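PDB 2B0V: NUDIX hydrolase from Nitrosomonas europaea, which probably hydrolyses nucleoside tri- and diphosphates and thiamine diphosphate with the help of magnesium, as expected for a Nudix hydrolase of the NudJ subfamily. Local coordinates for residues A13-D18 and N36-H41; K20-E25 and E58-S63; V24-R29 and M123-L128; V68-Y73 and R86-G91. One frame throughout, in Å; residues are numbered along the deposited sequence.

Interaction 1: residues A13-D18 and N36-H41; sequences AVIEQD and NQPAGH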
loop_
_atom_site.group_PDB
_atom_site.type_symbol
_atom_site.label_atom_id
_atom_site.label_comp_id
_atom_site.label_asym_id
_atom_site.label_seq_id
_atom_site.Cartn_x
_atom_site.Cartn_y
_atom_site.Cartn_z
ATOM N N ALA A 13 -0.317 -2.230 -0.495
ATOM C CA ALA A 13 0.145 -3.362 -1.285
ATOM C C ALA A 13 1.640 -3.458 -1.278
ATOM O O ALA A 13 2.327 -2.461 -1.591
ATOM C CB ALA A 13 -0.343 -3.199 -2.759
ATOM N N VAL A 14 2.137 -4.660 -0.949
ATOM C CA VAL A 14 3.530 -5.018 -1.095
ATOM C C VAL A 14 3.661 -5.756 -2.411
ATOM O O VAL A 14 3.143 -6.874 -2.560
ATOM C CB VAL A 14 4.059 -5.873 0.098
ATOM C CG1 VAL A 14 5.508 -6.321 -0.157
ATOM C CG2 VAL A 14 3.983 -5.064 1.412
ATOM N N ILE A 15 4.308 -5.100 -3.378
ATOM C CA ILE A 15 4.446 -5.656 -4.731
ATOM C C ILE A 15 5.936 -5.820 -5.005
ATOM O O ILE A 15 6.633 -4.835 -5.202
ATOM C CB ILE A 15 3.818 -4.703 -5.778
ATOM C CG1 ILE A 15 2.308 -4.544 -5.511
ATOM C CG2 ILE A 15 4.036 -5.276 -7.211
ATOM C CD1 ILE A 15 1.737 -3.216 -6.044
ATOM N N GLU A 16 6.406 -7.065 -5.008
ATOM C CA GLU A 16 7.848 -7.414 -5.105
ATOM C C GLU A 16 8.047 -8.233 -6.357
ATOM O O GLU A 16 7.332 -9.207 -6.583
ATOM C CB GLU A 16 8.273 -8.255 -3.886
ATOM C CG GLU A 16 9.774 -8.599 -3.807
ATOM C CD GLU A 16 10.043 -10.043 -4.205
ATOM O OE1 GLU A 16 9.327 -10.943 -3.686
ATOM O OE2 GLU A 16 10.954 -10.271 -5.059
ATOM N N GLN A 17 9.009 -7.830 -7.168
ATOM C CA GLN A 17 9.334 -8.518 -8.402
ATOM C C GLN A 17 10.845 -8.464 -8.501
ATOM O O GLN A 17 11.437 -7.375 -8.514
ATOM C CB GLN A 17 8.643 -7.813 -9.575
ATOM C CG GLN A 17 8.668 -8.543 -10.908
ATOM C CD GLN A 17 7.834 -7.822 -11.985
ATOM O OE1 GLN A 17 6.768 -7.239 -11.706
ATOM N NE2 GLN A 17 8.303 -7.893 -13.227
ATOM N N ASP A 18 11.471 -9.646 -8.489
ATOM C CA ASP A 18 12.932 -9.767 -8.528
ATOM C C ASP A 18 13.672 -8.873 -7.496
ATOM O O ASP A 18 14.635 -8.166 -7.846
ATOM C CB ASP A 18 13.479 -9.504 -9.949
ATOM C CG ASP A 18 12.784 -10.347 -11.046
ATOM O OD1 ASP A 18 12.364 -11.515 -10.813
ATOM O OD2 ASP A 18 12.679 -9.828 -12.180
ATOM N N ASN A 36 6.152 5.562 -0.016
ATOM C CA ASN A 36 5.106 4.743 0.601
ATOM C C ASN A 36 4.752 3.573 -0.315
ATOM O O ASN A 36 5.031 3.602 -1.515
ATOM C CB ASN A 36 3.847 5.610 0.844
ATOM C CG ASN A 36 2.856 5.011 1.867
ATOM O OD1 ASN A 36 3.111 4.009 2.516
ATOM N ND2 ASN A 36 1.721 5.698 2.030
ATOM N N GLN A 37 4.149 2.521 0.226
ATOM C CA GLN A 37 3.457 1.564 -0.652
ATOM C C GLN A 37 2.276 2.272 -1.343
ATOM O O GLN A 37 1.764 3.262 -0.800
ATOM C CB GLN A 37 2.881 0.414 0.180
ATOM C CG GLN A 37 3.860 -0.666 0.567
ATOM C CD GLN A 37 4.708 -0.227 1.781
ATOM O OE1 GLN A 37 4.267 0.580 2.629
ATOM N NE2 GLN A 37 5.892 -0.809 1.890
ATOM N N PRO A 38 1.805 1.738 -2.490
ATOM C CA PRO A 38 0.495 2.128 -3.001
ATOM C C PRO A 38 -0.523 1.827 -1.897
ATOM O O PRO A 38 -0.537 0.713 -1.362
ATOM C CB PRO A 38 0.279 1.138 -4.166
ATOM C CG PRO A 38 1.635 0.872 -4.640
ATOM C CD PRO A 38 2.417 0.687 -3.314
ATOM N N ALA A 39 -1.307 2.817 -1.481
ATOM C CA ALA A 39 -2.082 2.663 -0.225
ATOM C C ALA A 39 -3.136 3.719 -0.199
ATOM O O ALA A 39 -3.038 4.681 -0.925
ATOM C CB ALA A 39 -1.186 2.862 1.025
ATOM N N GLY A 40 -4.145 3.537 0.627
ATOM C CA GLY A 40 -5.159 4.578 0.816
ATOM C C GLY A 40 -6.301 4.117 1.688
ATOM O O GLY A 40 -6.294 2.996 2.195
ATOM N N HIS A 41 -7.292 4.987 1.841
ATOM C CA HIS A 41 -8.400 4.702 2.727
ATOM C C HIS A 41 -9.448 3.812 2.075
ATOM O O HIS A 41 -9.775 3.997 0.900
ATOM C CB HIS A 41 -9.073 6.008 3.097
ATOM C CG HIS A 41 -8.335 6.785 4.136
ATOM N ND1 HIS A 41 -7.052 7.250 3.946
ATOM C CD2 HIS A 41 -8.704 7.185 5.374
ATOM C CE1 HIS A 41 -6.661 7.908 5.021
ATOM N NE2 HIS A 41 -7.643 7.881 5.903
#
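Ala13 meets Gln37 and Pro38 through its backbone: its amide bonds to Pro38 O, and its carbonyl lies against the Gln37 side chain. Ala13 N donates to Pro38 O at 3.1 Å, with 150° at the hydrogen. Ala13 O rests on carbon, 3.2 Å from Gln37 CG and 3.6 Å from Pro38 CD. Beyond this, Ile15 sends CD1 to within 4.3 Å of Pro38 CG, an apolar touch at the ring's outer corner. Gln37 CG lies anti to its carbonyl carbon (chi1 -80°), and the second bend, chi2 80°, turns the amide away from Ala13 O. The amide is then held at both ends by other parts of the chain, Gln37 OE1 by Arg86 NH1 and Gln37 NE2 by the backbone carbonyl of Val129 in helix 128-137. This is the central sheet of the Nudix fold, where strand 8-17 runs antiparallel to the short strand 39-41; the pairing continues from Pro38 through the backbone bond of Gly40 with Val11, and Gly40 opens the stretch that matches the Nudix box. Helix 48-60 packs against this part of the sheet, Cys52 and Val56 touching Ala13, Val56 also Ile15, and Thr60 reaching Pro38, while Glu59 OE1 of its last turn accepts from Ala39 N and ties the start of strand 39-41 to the helix.

Interaction 2: residues K20-E25 and E58-S63; sequences KYLLVE and EETGHS. With EDO (1,2-ethanediol), chain D.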
loop_
_atom_site.group_PDB
_atom_site.type_symbol
_atom_site.label_atom_id
_atom_site.label_comp_id
_atom_site.label_asym_id
_atom_site.label_seq_id
_atom_site.Cartn_x
_atom_site.Cartn_y
_atom_site.Cartn_z
ATOM N N LYS A 20 12.858 -6.192 -6.021
ATOM C CA LYS A 20 12.478 -4.773 -6.001
ATOM C C LYS A 20 11.000 -4.593 -5.691
ATOM O O LYS A 20 10.178 -5.484 -5.987
ATOM C CB LYS A 20 12.785 -4.125 -7.337
ATOM C CG LYS A 20 14.255 -4.229 -7.723
ATOM C CD LYS A 20 14.547 -3.306 -8.841
ATOM C CE LYS A 20 15.997 -3.426 -9.323
ATOM N NZ LYS A 20 16.207 -4.817 -9.819
ATOM N N TYR A 21 10.662 -3.456 -5.089
ATOM C CA TYR A 21 9.284 -3.196 -4.661
ATOM C C TYR A 21 8.716 -1.987 -5.383
ATOM O O TYR A 21 9.382 -0.967 -5.483
ATOM C CB TYR A 21 9.225 -2.936 -3.158
ATOM C CG TYR A 21 9.663 -4.117 -2.330
ATOM C CD1 TYR A 21 8.725 -5.025 -1.856
ATOM C CD2 TYR A 21 11.011 -4.320 -2.023
ATOM C CE1 TYR A 21 9.116 -6.129 -1.083
ATOM C CE2 TYR A 21 11.421 -5.416 -1.249
ATOM C CZ TYR A 21 10.473 -6.314 -0.789
ATOM O OH TYR A 21 10.881 -7.391 -0.030
ATOM N N LEU A 22 7.464 -2.102 -5.860
ATOM C CA LEU A 22 6.780 -0.969 -6.463
ATOM C C LEU A 22 6.234 -0.043 -5.368
ATOM O O LEU A 22 5.299 -0.422 -4.623
ATOM C CB LEU A 22 5.596 -1.448 -7.343
ATOM C CG LEU A 22 4.895 -0.378 -8.183
ATOM C CD1 LEU A 22 5.842 0.369 -9.141
ATOM C CD2 LEU A 22 3.711 -1.060 -8.934
ATOM N N LEU A 23 6.790 1.178 -5.310
ATOM C CA LEU A 23 6.439 2.163 -4.302
ATOM C C LEU A 23 6.078 3.441 -4.975
ATOM O O LEU A 23 6.382 3.641 -6.169
ATOM C CB LEU A 23 7.621 2.419 -3.353
ATOM C CG LEU A 23 8.134 1.221 -2.530
ATOM C CD1 LEU A 23 9.414 1.594 -1.700
ATOM C CD2 LEU A 23 7.019 0.584 -1.627
ATOM N N VAL A 24 5.496 4.344 -4.212
ATOM C CA VAL A 24 5.195 5.657 -4.762
ATOM C C VAL A 24 5.945 6.730 -4.000
ATOM O O VAL A 24 6.129 6.611 -2.790
ATOM C CB VAL A 24 3.671 5.977 -4.773
ATOM C CG1 VAL A 24 2.916 5.029 -5.716
ATOM C CG2 VAL A 24 3.095 5.949 -3.365
ATOM N N GLU A 25 6.404 7.761 -4.721
ATOM C CA GLU A 25 6.796 9.018 -4.091
ATOM C C GLU A 25 5.590 9.936 -4.188
ATOM O O GLU A 25 5.007 10.111 -5.259
ATOM C CB GLU A 25 8.026 9.617 -4.784
ATOM C CG GLU A 25 9.212 8.678 -4.618
ATOM C CD GLU A 25 10.492 9.160 -5.284
ATOM O OE1 GLU A 25 10.417 9.912 -6.288
ATOM O OE2 GLU A 25 11.564 8.791 -4.762
ATOM N N GLU A 58 -5.008 3.202 -8.998
ATOM C CA GLU A 58 -5.165 4.662 -8.967
ATOM C C GLU A 58 -3.862 5.403 -8.710
ATOM O O GLU A 58 -3.693 6.555 -9.170
ATOM C CB GLU A 58 -6.200 5.087 -7.933
ATOM C CG GLU A 58 -7.580 4.595 -8.351
ATOM C CD GLU A 58 -8.726 5.005 -7.424
ATOM O OE1 GLU A 58 -8.455 5.321 -6.250
ATOM O OE2 GLU A 58 -9.895 4.970 -7.910
ATOM N N GLU A 59 -2.962 4.758 -7.974
ATOM C CA GLU A 59 -1.688 5.397 -7.558
ATOM C C GLU A 59 -0.500 5.051 -8.464
ATOM O O GLU A 59 0.511 5.762 -8.448
ATOM C CB GLU A 59 -1.368 5.083 -6.093
ATOM C CG GLU A 59 -2.392 5.621 -5.132
ATOM C CD GLU A 59 -1.784 5.874 -3.750
ATOM O OE1 GLU A 59 -0.861 5.119 -3.354
ATOM O OE2 GLU A 59 -2.232 6.827 -3.070
ATOM N N THR A 60 -0.577 3.922 -9.179
ATOM C CA THR A 60 0.555 3.464 -9.984
ATOM C C THR A 60 0.285 3.206 -11.458
ATOM O O THR A 60 1.246 3.041 -12.222
ATOM C CB THR A 60 1.204 2.185 -9.429
ATOM O OG1 THR A 60 0.395 1.048 -9.768
ATOM C CG2 THR A 60 1.394 2.263 -7.939
ATOM N N GLY A 61 -0.989 3.118 -11.844
ATOM C CA GLY A 61 -1.340 2.777 -13.233
ATOM C C GLY A 61 -1.116 1.315 -13.588
ATOM O O GLY A 61 -1.292 0.897 -14.727
ATOM N N HIS A 62 -0.787 0.504 -12.587
ATOM C CA HIS A 62 -0.708 -0.945 -12.756
ATOM C C HIS A 62 -1.959 -1.642 -12.183
ATOM O O HIS A 62 -2.414 -1.271 -11.118
ATOM C CB HIS A 62 0.480 -1.460 -11.938
ATOM C CG HIS A 62 1.816 -1.005 -12.416
ATOM N ND1 HIS A 62 2.269 0.296 -12.291
ATOM C CD2 HIS A 62 2.808 -1.690 -13.034
ATOM C CE1 HIS A 62 3.481 0.383 -12.816
ATOM N NE2 HIS A 62 3.844 -0.817 -13.226
ATOM N N SER A 63 -2.457 -2.658 -12.849
ATOM C CA SER A 63 -3.534 -3.465 -12.258
ATOM C C SER A 63 -2.931 -4.539 -11.331
ATOM O O SER A 63 -1.878 -5.116 -11.602
ATOM C CB SER A 63 -4.399 -4.089 -13.369
ATOM O OG SER A 63 -3.593 -4.875 -14.209
HETATM C C1 EDO D . -2.361 7.273 -0.506
HETATM O O1 EDO D . -1.643 7.005 0.740
HETATM C C2 EDO D . -3.853 7.653 -0.373
HETATM O O2 EDO D . -4.675 7.342 -1.544
#
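Leu22 lays its CD2 methyl over one face of the His62 ring, 4.0 Å from the ring centroid and only 12° off the normal, a CH-pi contact. The imidazole is steadied by Thr60: His62 ND1 donates to Thr60 O at 2.9 Å, the donor standing above the carbonyl plane, and lies 3.2 Å from Thr60 OG1. That hydroxyl oxygen also accepts from His62 N at 3.1 Å, closing an ST turn, and is hydrogen-bonded to Val56 O one helical turn back. Thr60 OG1 sits between its backbone N and carbonyl carbon (chi1 77°), which leaves CG2 to face Val24 CG1 at 3.9 Å. An alanine here would lose both hydroxyl and CG2, and would probably leave His62 N without its acceptor and open a gap beside Val24. Val24 CG1 also lies 3.7 Å from Glu59 O, a buried carbonyl with no polar partner in the model, while CG2 approaches Glu59 OE1 crosswise. Gly61 leaves the helix with positive phi and leads into strand 62-77. Glu59, Thr60 and Gly61 close the stretch 40-61, which matches the Nudix box: the contact packs the end of its helix against strand 20-26, consistent with the loop-helix-loop that the Nudix box forms.

Interaction 3: residues V24-R29 and M123-L128; sequences VEEIPR and MHRTPL. With EDO (1,2-ethanediol), chain D.
The loop between helices 114-119 and 128-137 is fastened by a salt bridge to the C-terminal end of strand 20-26 in the Nudix sheet. Arg125 NH1 donates to Glu26 OE2 at 2.8 Å, with 151° at the hydrogen. The carboxylate and guanidinium planes stand 68° apart, and the nitrogen meets OE2 from above the carboxylate plane. Pro28 lies over one face of the guanidinium, its CB 3.5 Å from Arg125 CZ and its CG 3.4 Å from Arg125 NE; the two side chains pass in opposite directions. Arg125 CG is anti to its backbone N (chi1 173°), and a bend at chi2 brings the group under the proline. Its NH1 also makes a weak bond, 3.1 Å, to O1 of a 1,2-ethanediol probably left from crystallisation. Arg29 NH2 stands 4.3 Å from Arg125 NH2, a like-charged neighbour that Glu26 may help to offset. A glutamine in place of Glu26 would remove the negative charge and is likely to leave Arg125 without its ionic mate. Met123, a selenomethionine, touches Glu25 with CE. Glu26 OE2 is shared with Asn36 ND2 of strand 34-36, Glu25 pairs with Arg108 of strand 106-113, and Thr126 OG1 caps Leu128 N where helix 128-137 begins.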
loop_
_atom_site.group_PDB
_atom_site.type_symbol
_atom_site.label_atom_id
_atom_site.label_comp_id
_atom_site.label_asym_id
_atom_site.label_seq_id
_atom_site.Cartn_x
_atom_site.Cartn_y
_atom_site.Cartn_z
ATOM N N VAL A 24 5.496 4.344 -4.212
ATOM C CA VAL A 24 5.195 5.657 -4.762
ATOM C C VAL A 24 5.945 6.730 -4.000
ATOM O O VAL A 24 6.129 6.611 -2.790
ATOM C CB VAL A 24 3.671 5.977 -4.773
ATOM C CG1 VAL A 24 2.916 5.029 -5.716
ATOM C CG2 VAL A 24 3.095 5.949 -3.365
ATOM N N GLU A 25 6.404 7.761 -4.721
ATOM C CA GLU A 25 6.796 9.018 -4.091
ATOM C C GLU A 25 5.590 9.936 -4.188
ATOM O O GLU A 25 5.007 10.111 -5.259
ATOM C CB GLU A 25 8.026 9.617 -4.784
ATOM C CG GLU A 25 9.212 8.678 -4.618
ATOM C CD GLU A 25 10.492 9.160 -5.284
ATOM O OE1 GLU A 25 10.417 9.912 -6.288
ATOM O OE2 GLU A 25 11.564 8.791 -4.762
ATOM N N GLU A 26 5.183 10.476 -3.046
ATOM C CA GLU A 26 3.917 11.200 -2.949
ATOM C C GLU A 26 4.079 12.419 -2.044
ATOM O O GLU A 26 4.996 12.486 -1.221
ATOM C CB GLU A 26 2.817 10.279 -2.394
ATOM C CG GLU A 26 3.097 9.820 -0.944
ATOM C CD GLU A 26 2.146 8.718 -0.505
ATOM O OE1 GLU A 26 1.491 8.103 -1.398
ATOM O OE2 GLU A 26 2.080 8.476 0.723
ATOM N N ILE A 27 3.206 13.394 -2.248
ATOM C CA ILE A 27 3.206 14.588 -1.404
ATOM C C ILE A 27 1.841 14.594 -0.711
ATOM O O ILE A 27 0.855 15.049 -1.304
ATOM C CB ILE A 27 3.418 15.853 -2.239
ATOM C CG1 ILE A 27 4.743 15.748 -3.007
ATOM C CG2 ILE A 27 3.386 17.079 -1.349
ATOM C CD1 ILE A 27 5.023 16.922 -3.951
ATOM N N PRO A 28 1.777 14.070 0.534
ATOM C CA PRO A 28 0.481 13.941 1.243
ATOM C C PRO A 28 -0.108 15.268 1.696
ATOM O O PRO A 28 -1.340 15.407 1.800
ATOM C CB PRO A 28 0.826 13.096 2.489
ATOM C CG PRO A 28 2.186 12.552 2.249
ATOM C CD PRO A 28 2.889 13.544 1.341
ATOM N N ARG A 29 0.756 16.222 2.005
ATOM C CA ARG A 29 0.329 17.547 2.420
ATOM C C ARG A 29 1.505 18.433 2.139
ATOM O O ARG A 29 2.635 17.946 1.999
ATOM C CB ARG A 29 -0.028 17.578 3.919
ATOM C CG ARG A 29 1.157 17.363 4.878
ATOM C CD ARG A 29 0.704 17.085 6.331
ATOM N NE ARG A 29 -0.410 16.126 6.381
ATOM C CZ ARG A 29 -0.282 14.797 6.345
ATOM N NH1 ARG A 29 0.924 14.235 6.289
ATOM N NH2 ARG A 29 -1.368 14.026 6.372
HETATM N N MSE A 123 12.479 9.678 4.770
HETATM C CA MSE A 123 11.357 10.225 3.963
HETATM C C MSE A 123 10.229 9.189 3.801
HETATM O O MSE A 123 9.284 9.421 3.054
HETATM C CB MSE A 123 11.821 10.780 2.611
HETATM C CG MSE A 123 12.398 9.749 1.684
HETATM SE SE MSE A 123 12.971 10.541 -0.031
HETATM C CE MSE A 123 11.254 10.473 -0.886
ATOM N N HIS A 124 10.291 8.068 4.528
ATOM C CA HIS A 124 9.140 7.150 4.501
ATOM C C HIS A 124 7.927 7.865 5.094
ATOM O O HIS A 124 8.036 8.593 6.105
ATOM C CB HIS A 124 9.402 5.902 5.309
ATOM C CG HIS A 124 10.395 4.980 4.698
ATOM N ND1 HIS A 124 10.645 3.733 5.218
ATOM C CD2 HIS A 124 11.192 5.110 3.612
ATOM C CE1 HIS A 124 11.588 3.144 4.508
ATOM N NE2 HIS A 124 11.932 3.951 3.523
ATOM N N ARG A 125 6.760 7.610 4.497
ATOM C CA ARG A 125 5.546 8.235 4.997
ATOM C C ARG A 125 5.256 7.871 6.468
ATOM O O ARG A 125 4.896 8.735 7.264
ATOM C CB ARG A 125 4.362 7.910 4.085
ATOM C CG ARG A 125 3.026 8.376 4.617
ATOM C CD ARG A 125 2.486 9.480 3.788
ATOM N NE ARG A 125 1.173 10.001 4.220
ATOM C CZ ARG A 125 0.018 9.824 3.565
ATOM N NH1 ARG A 125 -0.035 9.096 2.440
ATOM N NH2 ARG A 125 -1.106 10.382 4.040
ATOM N N THR A 126 5.438 6.609 6.820
ATOM C CA THR A 126 5.224 6.155 8.221
ATOM C C THR A 126 6.203 5.022 8.493
ATOM O O THR A 126 6.799 4.500 7.557
ATOM C CB THR A 126 3.796 5.565 8.434
ATOM O OG1 THR A 126 3.696 4.315 7.746
ATOM C CG2 THR A 126 2.660 6.534 7.959
ATOM N N PRO A 127 6.362 4.633 9.775
ATOM C CA PRO A 127 7.172 3.469 10.097
ATOM C C PRO A 127 6.671 2.163 9.466
ATOM O O PRO A 127 7.442 1.177 9.378
ATOM C CB PRO A 127 7.092 3.410 11.636
ATOM C CG PRO A 127 6.820 4.806 12.038
ATOM C CD PRO A 127 5.826 5.256 11.004
ATOM N N LEU A 128 5.421 2.148 8.993
ATOM C CA LEU A 128 4.853 0.942 8.389
ATOM C C LEU A 128 5.405 0.611 7.016
ATOM O O LEU A 128 5.304 -0.547 6.552
ATOM C CB LEU A 128 3.326 1.026 8.327
ATOM C CG LEU A 128 2.552 1.302 9.613
ATOM C CD1 LEU A 128 1.116 0.968 9.284
ATOM C CD2 LEU A 128 3.082 0.500 10.827
HETATM C C1 EDO D . -2.361 7.273 -0.506
HETATM O O1 EDO D . -1.643 7.005 0.740
HETATM C C2 EDO D . -3.853 7.653 -0.373
HETATM O O2 EDO D . -4.675 7.342 -1.544
#

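Interaction 4: residues V68-Y73 and R86-G91; sequences VLTGIY and RFTFSG
Leu69 reaches across to Thr88 and Phe89 with its CD1 methyl. Its CB leaves on the face of the sheet that carries Ile72, Phe87 and Phe89; CG, anti to the backbone N (chi1 -179°), comes within 3.9 Å of Thr88 O. CD1 passes 3.3 Å from Thr88 O and ends over one face of the Phe89 ring, a CH-pi contact 3.9 Å from the centroid and offset toward the rim. The same methyl lies near the edge of the Phe87 ring. Phe87 in turn takes Ile72 CG2 over its ring centre, 4.2 Å from the centroid, a second CH-pi contact. On the other face Tyr73 sets the edge of its ring against Thr88, CE2 3.4 Å from Thr88 OG1, which is buried there with no polar partner in the model, and sends its hydroxyl to Asp135 of helix 128-137. The strands form an antiparallel hairpin: Val68 and Ser90, and likewise Tyr73 and Arg86, exchange two backbone bonds each. Between them Thr70 and Gly71 both face Thr88, a classic beta bulge, with Thr70 N donating to Thr88 O at 2.8 Å and Thr88 N to Gly71 O at 2.9 Å. Arg86 carries its guanidinium away from Tyr73 to Asn36 and Gln37. The contact thus joins two chemistries: backbone bonds fix the register, and methyls on aromatic faces make one side apolar, toward helix 48-60.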
loop_
_atom_site.group_PDB
_atom_site.type_symbol
_atom_site.label_atom_id
_atom_site.label_comp_id
_atom_site.label_asym_id
_atom_site.label_seq_id
_atom_site.Cartn_x
_atom_site.Cartn_y
_atom_site.Cartn_z
ATOM N N VAL A 68 -2.104 -12.792 -1.149
ATOM C CA VAL A 68 -2.108 -13.063 0.313
ATOM C C VAL A 68 -2.257 -11.780 1.109
ATOM O O VAL A 68 -1.935 -10.683 0.607
ATOM C CB VAL A 68 -0.799 -13.743 0.798
ATOM C CG1 VAL A 68 -0.639 -15.150 0.211
ATOM C CG2 VAL A 68 0.451 -12.878 0.531
ATOM N N LEU A 69 -2.707 -11.952 2.354
ATOM C CA LEU A 69 -2.622 -10.915 3.374
ATOM C C LEU A 69 -1.251 -11.072 4.013
ATOM O O LEU A 69 -0.822 -12.211 4.310
ATOM C CB LEU A 69 -3.704 -11.175 4.412
ATOM C CG LEU A 69 -3.808 -10.196 5.555
ATOM C CD1 LEU A 69 -4.401 -8.882 5.015
ATOM C CD2 LEU A 69 -4.724 -10.877 6.604
ATOM N N THR A 70 -0.569 -9.959 4.246
ATOM C CA THR A 70 0.732 -10.042 4.910
ATOM C C THR A 70 0.716 -9.536 6.347
ATOM O O THR A 70 1.592 -9.933 7.136
ATOM C CB THR A 70 1.849 -9.310 4.142
ATOM O OG1 THR A 70 1.477 -7.936 3.968
ATOM C CG2 THR A 70 2.067 -9.957 2.777
ATOM N N GLY A 71 -0.229 -8.658 6.686
ATOM C CA GLY A 71 -0.342 -8.198 8.064
ATOM C C GLY A 71 -1.407 -7.136 8.206
ATOM O O GLY A 71 -1.832 -6.546 7.212
ATOM N N ILE A 72 -1.879 -6.961 9.442
ATOM C CA ILE A 72 -2.823 -5.878 9.755
ATOM C C ILE A 72 -2.218 -5.052 10.869
ATOM O O ILE A 72 -1.902 -5.595 11.922
ATOM C CB ILE A 72 -4.161 -6.489 10.225
ATOM C CG1 ILE A 72 -4.707 -7.423 9.129
ATOM C CG2 ILE A 72 -5.190 -5.357 10.567
ATOM C CD1 ILE A 72 -5.943 -8.264 9.590
ATOM N N TYR A 73 -2.056 -3.762 10.610
ATOM C CA TYR A 73 -1.280 -2.891 11.523
ATOM C C TYR A 73 -2.171 -1.862 12.134
ATOM O O TYR A 73 -2.884 -1.164 11.417
ATOM C CB TYR A 73 -0.109 -2.180 10.752
ATOM C CG TYR A 73 0.794 -3.196 10.066
ATOM C CD1 TYR A 73 1.905 -3.739 10.747
ATOM C CD2 TYR A 73 0.501 -3.672 8.785
ATOM C CE1 TYR A 73 2.722 -4.700 10.136
ATOM C CE2 TYR A 73 1.302 -4.661 8.188
ATOM C CZ TYR A 73 2.399 -5.174 8.891
ATOM O OH TYR A 73 3.179 -6.142 8.316
ATOM N N ARG A 86 -4.374 -0.762 9.068
ATOM C CA ARG A 86 -3.873 -0.918 7.718
ATOM C C ARG A 86 -3.821 -2.380 7.356
ATOM O O ARG A 86 -3.018 -3.133 7.923
ATOM C CB ARG A 86 -2.450 -0.356 7.587
ATOM C CG ARG A 86 -1.799 -0.653 6.207
ATOM C CD ARG A 86 -0.276 -0.251 6.212
ATOM N NE ARG A 86 -0.068 0.986 5.451
ATOM C CZ ARG A 86 0.976 1.277 4.676
ATOM N NH1 ARG A 86 1.983 0.445 4.506
ATOM N NH2 ARG A 86 0.978 2.431 4.019
ATOM N N PHE A 87 -4.680 -2.791 6.418
ATOM C CA PHE A 87 -4.626 -4.178 5.896
ATOM C C PHE A 87 -3.662 -4.205 4.750
ATOM O O PHE A 87 -3.898 -3.508 3.777
ATOM C CB PHE A 87 -5.985 -4.566 5.349
ATOM C CG PHE A 87 -7.023 -4.806 6.433
ATOM C CD1 PHE A 87 -7.398 -6.120 6.778
ATOM C CD2 PHE A 87 -7.613 -3.709 7.104
ATOM C CE1 PHE A 87 -8.356 -6.344 7.802
ATOM C CE2 PHE A 87 -8.578 -3.916 8.136
ATOM C CZ PHE A 87 -8.945 -5.230 8.483
ATOM N N THR A 88 -2.622 -5.053 4.852
ATOM C CA THR A 88 -1.540 -5.033 3.843
ATOM C C THR A 88 -1.597 -6.362 3.117
ATOM O O THR A 88 -1.700 -7.417 3.750
ATOM C CB THR A 88 -0.191 -4.876 4.543
ATOM O OG1 THR A 88 -0.239 -3.703 5.367
ATOM C CG2 THR A 88 0.882 -4.717 3.514
ATOM N N PHE A 89 -1.532 -6.290 1.789
ATOM C CA PHE A 89 -1.594 -7.493 0.947
ATOM C C PHE A 89 -0.376 -7.575 0.066
ATOM O O PHE A 89 0.170 -6.528 -0.331
ATOM C CB PHE A 89 -2.829 -7.426 0.034
ATOM C CG PHE A 89 -4.097 -7.372 0.810
ATOM C CD1 PHE A 89 -4.759 -8.545 1.134
ATOM C CD2 PHE A 89 -4.630 -6.131 1.208
ATOM C CE1 PHE A 89 -5.950 -8.489 1.874
ATOM C CE2 PHE A 89 -5.793 -6.065 1.922
ATOM C CZ PHE A 89 -6.457 -7.237 2.260
ATOM N N SER A 90 0.011 -8.793 -0.324
ATOM C CA SER A 90 1.012 -8.959 -1.383
ATOM C C SER A 90 0.325 -9.561 -2.613
ATOM O O SER A 90 -0.672 -10.314 -2.502
ATOM C CB SER A 90 2.158 -9.867 -0.893
ATOM O OG SER A 90 3.091 -10.085 -1.924
ATOM N N GLY A 91 0.853 -9.227 -3.781
ATOM C CA GLY A 91 0.332 -9.799 -5.003
ATOM C C GLY A 91 1.169 -9.393 -6.189
ATOM O O GLY A 91 2.251 -8.794 -6.036
#

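All four contacts reach one mixed sheet of the Nudix domain. Interactions 1 and 2 lie closest, their centres about 6 Å apart on the adjacent strands 8-17 and 20-26; their segments alternate along the chain, and Asn36 O bonds to Val24 N between them. Interactions 2 and 3 both start from strand 20-26 and share Val24 and Glu25, their centres about 13 Å apart. Interaction 4, a hairpin of strands 62-77 and 82-96, opens after interactions 1 and 2 have closed and is nested in the long loop closed by interaction 3, with centres about 18 Å apart on opposite sides of the chain's centre. Val14 N meets Phe89 O between interactions 1 and 4, joining sequence-distant strands in one sheet.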